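Local coordinates for protein glutaconate CoA-transferase subunit A (Acidaminococcus fermentans, PDB 1POI) that catalyses the transfer of coenzyme A from acetyl-CoA to glutaconate or (R)-2-hydroxyglutarate in glutamate degradation by the hydroxyglutarate pathway, at residues E213-S216 and D217-R221; M4-K7 and D8-K12; K137-R140 and K141-K145. One frame throughout, in Å; residues are numbered along the deposited sequence.

Interaction 1: E213-S216 and D217-R221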
# COMPACT_ATOMS: atom_id res chain seq x y z
N GLU A 213 -3.21 -18.43 -2.15
CA GLU A 213 -2.01 -18.51 -1.36
C GLU A 213 -2.30 -18.52 0.12
O GLU A 213 -3.35 -18.09 0.56
CB GLU A 213 -1.05 -17.39 -1.70
CG GLU A 213 -1.71 -16.04 -1.73
CD GLU A 213 -0.74 -14.95 -2.09
OE1 GLU A 213 0.49 -15.15 -1.88
OE2 GLU A 213 -1.22 -13.90 -2.58
N ILE A 214 -1.32 -19.01 0.86
CA ILE A 214 -1.38 -19.14 2.30
C ILE A 214 -0.25 -18.30 2.88
O ILE A 214 0.90 -18.42 2.44
CB ILE A 214 -1.17 -20.66 2.70
CG1 ILE A 214 -2.34 -21.51 2.16
CG2 ILE A 214 -0.99 -20.83 4.21
CD1 ILE A 214 -2.26 -22.98 2.52
N ILE A 215 -0.58 -17.43 3.83
CA ILE A 215 0.43 -16.62 4.51
C ILE A 215 0.42 -16.92 6.02
O ILE A 215 -0.60 -17.39 6.56
CB ILE A 215 0.24 -15.09 4.28
CG1 ILE A 215 -1.24 -14.72 4.25
CG2 ILE A 215 0.93 -14.66 2.99
CD1 ILE A 215 -1.46 -13.23 4.31
N SER A 216 1.53 -16.67 6.69
CA SER A 216 1.64 -16.93 8.11
C SER A 216 0.60 -16.18 8.89
O SER A 216 0.09 -15.17 8.44
CB SER A 216 3.02 -16.54 8.63
OG SER A 216 3.20 -15.14 8.65
N ASP A 217 0.33 -16.65 10.11
CA ASP A 217 -0.66 -16.00 10.95
C ASP A 217 -0.14 -14.66 11.33
O ASP A 217 -0.89 -13.69 11.29
CB ASP A 217 -0.94 -16.81 12.21
CG ASP A 217 -1.63 -18.11 11.93
OD1 ASP A 217 -2.61 -18.14 11.15
OD2 ASP A 217 -1.16 -19.11 12.50
N GLU A 218 1.15 -14.58 11.68
CA GLU A 218 1.74 -13.29 12.04
C GLU A 218 1.48 -12.26 10.93
O GLU A 218 0.99 -11.17 11.20
CB GLU A 218 3.24 -13.41 12.33
CG GLU A 218 3.93 -12.04 12.33
CD GLU A 218 5.25 -11.99 13.10
OE1 GLU A 218 6.18 -12.78 12.78
OE2 GLU A 218 5.37 -11.14 14.01
N GLU A 219 1.71 -12.65 9.69
CA GLU A 219 1.53 -11.80 8.52
C GLU A 219 0.11 -11.27 8.24
O GLU A 219 -0.09 -10.07 8.02
CB GLU A 219 2.05 -12.55 7.29
CG GLU A 219 2.01 -11.77 5.99
CD GLU A 219 2.86 -10.51 6.02
OE1 GLU A 219 3.80 -10.41 6.85
OE2 GLU A 219 2.59 -9.62 5.20
N ILE A 220 -0.87 -12.15 8.23
CA ILE A 220 -2.25 -11.78 7.93
C ILE A 220 -2.91 -10.87 8.98
O ILE A 220 -4.00 -10.31 8.76
CB ILE A 220 -3.10 -13.08 7.66
CG1 ILE A 220 -4.38 -12.74 6.91
CG2 ILE A 220 -3.45 -13.76 8.95
CD1 ILE A 220 -4.89 -13.90 6.07
N ARG A 221 -2.24 -10.71 10.10
CA ARG A 221 -2.75 -9.87 11.16
C ARG A 221 -2.13 -8.49 11.15
O ARG A 221 -2.67 -7.57 11.77
CB ARG A 221 -2.53 -10.54 12.51
CG ARG A 221 -3.42 -11.72 12.70
CD ARG A 221 -2.80 -12.75 13.61
NE ARG A 221 -3.53 -14.01 13.45
CZ ARG A 221 -4.79 -14.19 13.83
NH1 ARG A 221 -5.46 -13.19 14.41
NH2 ARG A 221 -5.41 -15.32 13.55
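With chi1 at 71°, S216 holds OG between its own backbone N and carbonyl carbon, which sets the hydroxyl at the first turn of helix 217-221; E219 has its CG trans to N (chi1 -177°), which sends CG back toward I215, 4.1 Å from I215 CD1. S216 OG accepts the N-H of E219 at 3.1 Å, and the backbone of the turn sets E219 CB equally near, 3.1 Å from S216 OG, so amide and methylene both border the hydroxyl. The first full helical bond follows, I220 N to S216 O at 3.2 Å and almost straight (167°). S216 is thus the N-cap of this short, weakly bonded helix, and I215 and I220, just before the cap and four places after it, make the matching hydrophobic staple. Their side chains cross at about a right angle, with I215 CD1 3.7 Å from I220 CB. Putting an alanine at S216 would probably leave the E219 amide without its hydroxyl partner and the helix start less firmly fixed. Outside the turn, I215 packs on P306 and E219 on G307 of the second subunit, and R221 forms salt bridges with D185 and with an acidic side chain on the chain of another protein.

Interaction 2: M4-K7 and D8-K12; sequences MTLK and DAIAK
The start of helix 6-13, the first helix of the chain, is capped by T5, whose OG1 takes the amide of D8 at 3.1 Å in a nearly straight bond (171°). The same oxygen also accepts a weak bond from K7 N, so one hydroxyl serves two first-turn amides, which lie too early in the helix for the usual i-4 carbonyl. The backbone takes over with A9 N to T5 O at 3.0 Å, then a weak I10 N to L6 O and a regular A11 N to K7 O. M4 lies against A9: CG sits between its backbone N and carbonyl carbon (chi1 76°), which places M4 CG 3.3 Å from A9 CB and M4 SD 3.5 Å from A9 CA. M4 and A9, directly before the N-cap and four residues after it, hold the two places of a hydrophobic staple. Further along the helix, L6 and I10 lie side by side and point the same way, with L6 CD1 3.6 Å from I10 CG1. M4, L6 and A9 pack on strand 236-239, to which M4 also bonds through its backbone at V237. L6 and I10 additionally touch helix 32-40, where K7 NZ forms a salt bridge with E37; the side chain of A11 comes to about 8 Å from a bound copper ion.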
# COMPACT_ATOMS: atom_id res chain seq x y z
N MET A 4 -4.91 -28.59 4.80
CA MET A 4 -5.08 -29.96 4.37
C MET A 4 -5.35 -30.04 2.87
O MET A 4 -5.88 -29.09 2.28
CB MET A 4 -6.19 -30.61 5.18
CG MET A 4 -7.59 -30.23 4.79
SD MET A 4 -8.78 -30.82 6.03
CE MET A 4 -8.03 -32.39 6.54
N THR A 5 -4.98 -31.16 2.25
CA THR A 5 -5.17 -31.33 0.81
C THR A 5 -6.64 -31.24 0.42
O THR A 5 -7.51 -31.52 1.22
CB THR A 5 -4.59 -32.67 0.31
OG1 THR A 5 -5.59 -33.70 0.37
CG2 THR A 5 -3.38 -33.07 1.15
N LEU A 6 -6.90 -30.90 -0.83
CA LEU A 6 -8.28 -30.76 -1.29
C LEU A 6 -9.00 -32.10 -1.30
O LEU A 6 -10.23 -32.12 -1.35
CB LEU A 6 -8.35 -30.08 -2.66
CG LEU A 6 -9.76 -29.87 -3.22
CD1 LEU A 6 -10.57 -29.07 -2.24
CD2 LEU A 6 -9.76 -29.20 -4.56
N LYS A 7 -8.27 -33.21 -1.26
CA LYS A 7 -8.92 -34.53 -1.26
C LYS A 7 -9.37 -34.85 0.15
O LYS A 7 -10.54 -35.13 0.40
CB LYS A 7 -7.99 -35.64 -1.76
CG LYS A 7 -8.63 -37.04 -1.65
CD LYS A 7 -7.82 -38.14 -2.32
CE LYS A 7 -7.89 -38.06 -3.85
NZ LYS A 7 -9.26 -38.22 -4.44
N ASP A 8 -8.43 -34.75 1.07
CA ASP A 8 -8.69 -34.99 2.47
C ASP A 8 -9.83 -34.10 3.00
O ASP A 8 -10.85 -34.59 3.50
CB ASP A 8 -7.42 -34.77 3.28
CG ASP A 8 -6.33 -35.80 2.95
OD1 ASP A 8 -6.66 -36.92 2.47
OD2 ASP A 8 -5.14 -35.48 3.18
N ALA A 9 -9.69 -32.79 2.78
CA ALA A 9 -10.69 -31.83 3.24
C ALA A 9 -12.08 -32.14 2.73
O ALA A 9 -13.02 -32.25 3.51
CB ALA A 9 -10.28 -30.43 2.83
N ILE A 10 -12.23 -32.28 1.43
CA ILE A 10 -13.53 -32.58 0.86
C ILE A 10 -14.18 -33.86 1.43
O ILE A 10 -15.40 -33.92 1.64
CB ILE A 10 -13.40 -32.70 -0.66
CG1 ILE A 10 -13.20 -31.29 -1.25
CG2 ILE A 10 -14.57 -33.48 -1.25
CD1 ILE A 10 -14.46 -30.36 -1.20
N ALA A 11 -13.35 -34.88 1.64
CA ALA A 11 -13.80 -36.17 2.16
C ALA A 11 -14.31 -36.06 3.59
O ALA A 11 -15.31 -36.67 3.96
CB ALA A 11 -12.68 -37.16 2.10
N LYS A 12 -13.56 -35.31 4.40
CA LYS A 12 -13.90 -35.10 5.80
C LYS A 12 -15.11 -34.21 6.02
O LYS A 12 -16.05 -34.61 6.70
CB LYS A 12 -12.68 -34.55 6.54
CG LYS A 12 -12.90 -34.36 8.01
CD LYS A 12 -11.56 -34.10 8.71
CE LYS A 12 -11.72 -33.95 10.23
NZ LYS A 12 -10.40 -33.86 10.92

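Interaction 3: K137-R140 and K141-K145; sequences KEVR and KTLDK
V139 and T142 make the close-fitting part of this helix end, where the carbonyl oxygen of V139 is gripped twice by one residue. T142 OG1 donates to V139 O at 2.9 Å and T142 N to V139 O at 3.2 Å, both from the same face of the carbonyl plane. Neither is ideally placed: the hydroxyl is modestly tilted from the plane, whereas the amide stands well above it. The threonine torsion makes the double grip possible, since chi1 68°, with OG1 between the backbone N and carbonyl carbon, turns the hydroxyl to V139 O; T142 CG2 meanwhile rests 3.6 Å from E138 O. K141 N bonds to K137 O at 3.0 Å in the i-4 manner. T142 N to V139 O and L143 N to R140 O, the latter 3.1 Å long and from above the carbonyl plane, both span three residues, a tighter turn. The solvent side is looser. V139 and L143 run alongside each other with V139 CG1 4.0 Å from L143 CD1, a light touch on an exposed face. The side chains of K137 and K141 meet through their aliphatic parts, K137 CD lying 3.8 Å from K141 CE, and the two like-charged ends stay apart; K137 NZ has a long, weak ion pair with D149. R140 turns to the protein instead: NH2 forms a salt bridge with E98 and NH1 bonds to P147 O. E98 belongs to strand 96-99, an outermost strand of the parallel sheet within this chain, and D144 O accepts from K67 of the adjoining strand 66-71, so these bonds tie the region to that edge of the sheet before the loop runs on to strand 152-156.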
# COMPACT_ATOMS: atom_id res chain seq x y z
N LYS A 137 -45.81 -29.04 -1.36
CA LYS A 137 -45.83 -29.34 0.06
C LYS A 137 -45.74 -30.85 0.19
O LYS A 137 -45.01 -31.36 1.03
CB LYS A 137 -47.12 -28.78 0.71
CG LYS A 137 -47.53 -29.44 2.02
CD LYS A 137 -46.51 -29.26 3.12
CE LYS A 137 -46.63 -27.88 3.70
NZ LYS A 137 -47.98 -27.63 4.23
N GLU A 138 -46.41 -31.55 -0.72
CA GLU A 138 -46.43 -33.01 -0.74
C GLU A 138 -45.04 -33.60 -0.94
O GLU A 138 -44.66 -34.55 -0.25
CB GLU A 138 -47.40 -33.53 -1.80
CG GLU A 138 -47.52 -35.05 -1.81
CD GLU A 138 -48.63 -35.57 -2.72
OE1 GLU A 138 -49.75 -34.99 -2.71
OE2 GLU A 138 -48.40 -36.58 -3.43
N VAL A 139 -44.28 -33.06 -1.87
CA VAL A 139 -42.95 -33.58 -2.09
C VAL A 139 -42.01 -33.07 -1.02
O VAL A 139 -41.15 -33.81 -0.58
CB VAL A 139 -42.43 -33.25 -3.51
CG1 VAL A 139 -40.91 -33.43 -3.60
CG2 VAL A 139 -43.13 -34.15 -4.54
N ARG A 140 -42.17 -31.84 -0.57
CA ARG A 140 -41.29 -31.26 0.46
C ARG A 140 -41.29 -32.08 1.75
O ARG A 140 -40.23 -32.26 2.38
CB ARG A 140 -41.70 -29.82 0.77
CG ARG A 140 -41.22 -28.79 -0.25
CD ARG A 140 -41.97 -27.48 -0.10
NE ARG A 140 -41.39 -26.42 -0.91
CZ ARG A 140 -40.23 -25.83 -0.65
NH1 ARG A 140 -39.50 -26.18 0.40
NH2 ARG A 140 -39.77 -24.89 -1.48
N LYS A 141 -42.48 -32.59 2.11
CA LYS A 141 -42.69 -33.39 3.32
C LYS A 141 -41.92 -34.70 3.36
O LYS A 141 -41.58 -35.20 4.43
CB LYS A 141 -44.19 -33.67 3.53
CG LYS A 141 -44.85 -32.69 4.47
CD LYS A 141 -46.25 -33.13 4.88
CE LYS A 141 -47.23 -32.99 3.72
NZ LYS A 141 -48.66 -33.33 4.06
N THR A 142 -41.65 -35.26 2.19
CA THR A 142 -40.92 -36.51 2.12
C THR A 142 -39.43 -36.28 1.92
O THR A 142 -38.67 -37.25 1.84
CB THR A 142 -41.44 -37.34 0.98
OG1 THR A 142 -41.10 -36.71 -0.25
CG2 THR A 142 -42.93 -37.45 1.05
N LEU A 143 -39.01 -35.03 1.87
CA LEU A 143 -37.60 -34.69 1.64
C LEU A 143 -36.84 -34.25 2.87
O LEU A 143 -37.26 -33.36 3.60
CB LEU A 143 -37.48 -33.56 0.61
CG LEU A 143 -37.52 -33.89 -0.87
CD1 LEU A 143 -37.50 -32.61 -1.68
CD2 LEU A 143 -36.32 -34.75 -1.20
N ASP A 144 -35.66 -34.83 3.04
CA ASP A 144 -34.78 -34.48 4.15
C ASP A 144 -34.05 -33.25 3.59
O ASP A 144 -33.82 -33.17 2.39
CB ASP A 144 -33.79 -35.63 4.41
CG ASP A 144 -33.12 -35.55 5.78
OD1 ASP A 144 -33.70 -34.96 6.72
OD2 ASP A 144 -32.01 -36.11 5.93
N LYS A 145 -33.78 -32.28 4.46
CA LYS A 145 -33.07 -31.04 4.10
C LYS A 145 -33.87 -29.97 3.33
O LYS A 145 -33.31 -28.95 2.94
CB LYS A 145 -31.74 -31.31 3.36
CG LYS A 145 -30.81 -32.31 4.03
CD LYS A 145 -30.25 -31.75 5.29
CE LYS A 145 -29.44 -32.77 6.06
NZ LYS A 145 -28.04 -32.91 5.58

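From the N terminus the chain meets interaction 2, then interaction 3, then interaction 1; they follow in series, none enclosing or crossing another, and each is a local contact within one continuous stretch, closing no long loop. Interactions 2 and 1 are both helix starts, interaction 3 a helix end. Residues 4-12 and 213-221 share a neighbour in strand 236-239, touched by M4, L6 and A9 and by I214, though their nearest atoms are about 7 Å apart. Residues 137-145 border strand 96-99, the other outermost strand of the seven-stranded parallel sheet. Interactions 1 and 3 fall on opposite sides of the chain's centre, their own centres about 44 Å apart.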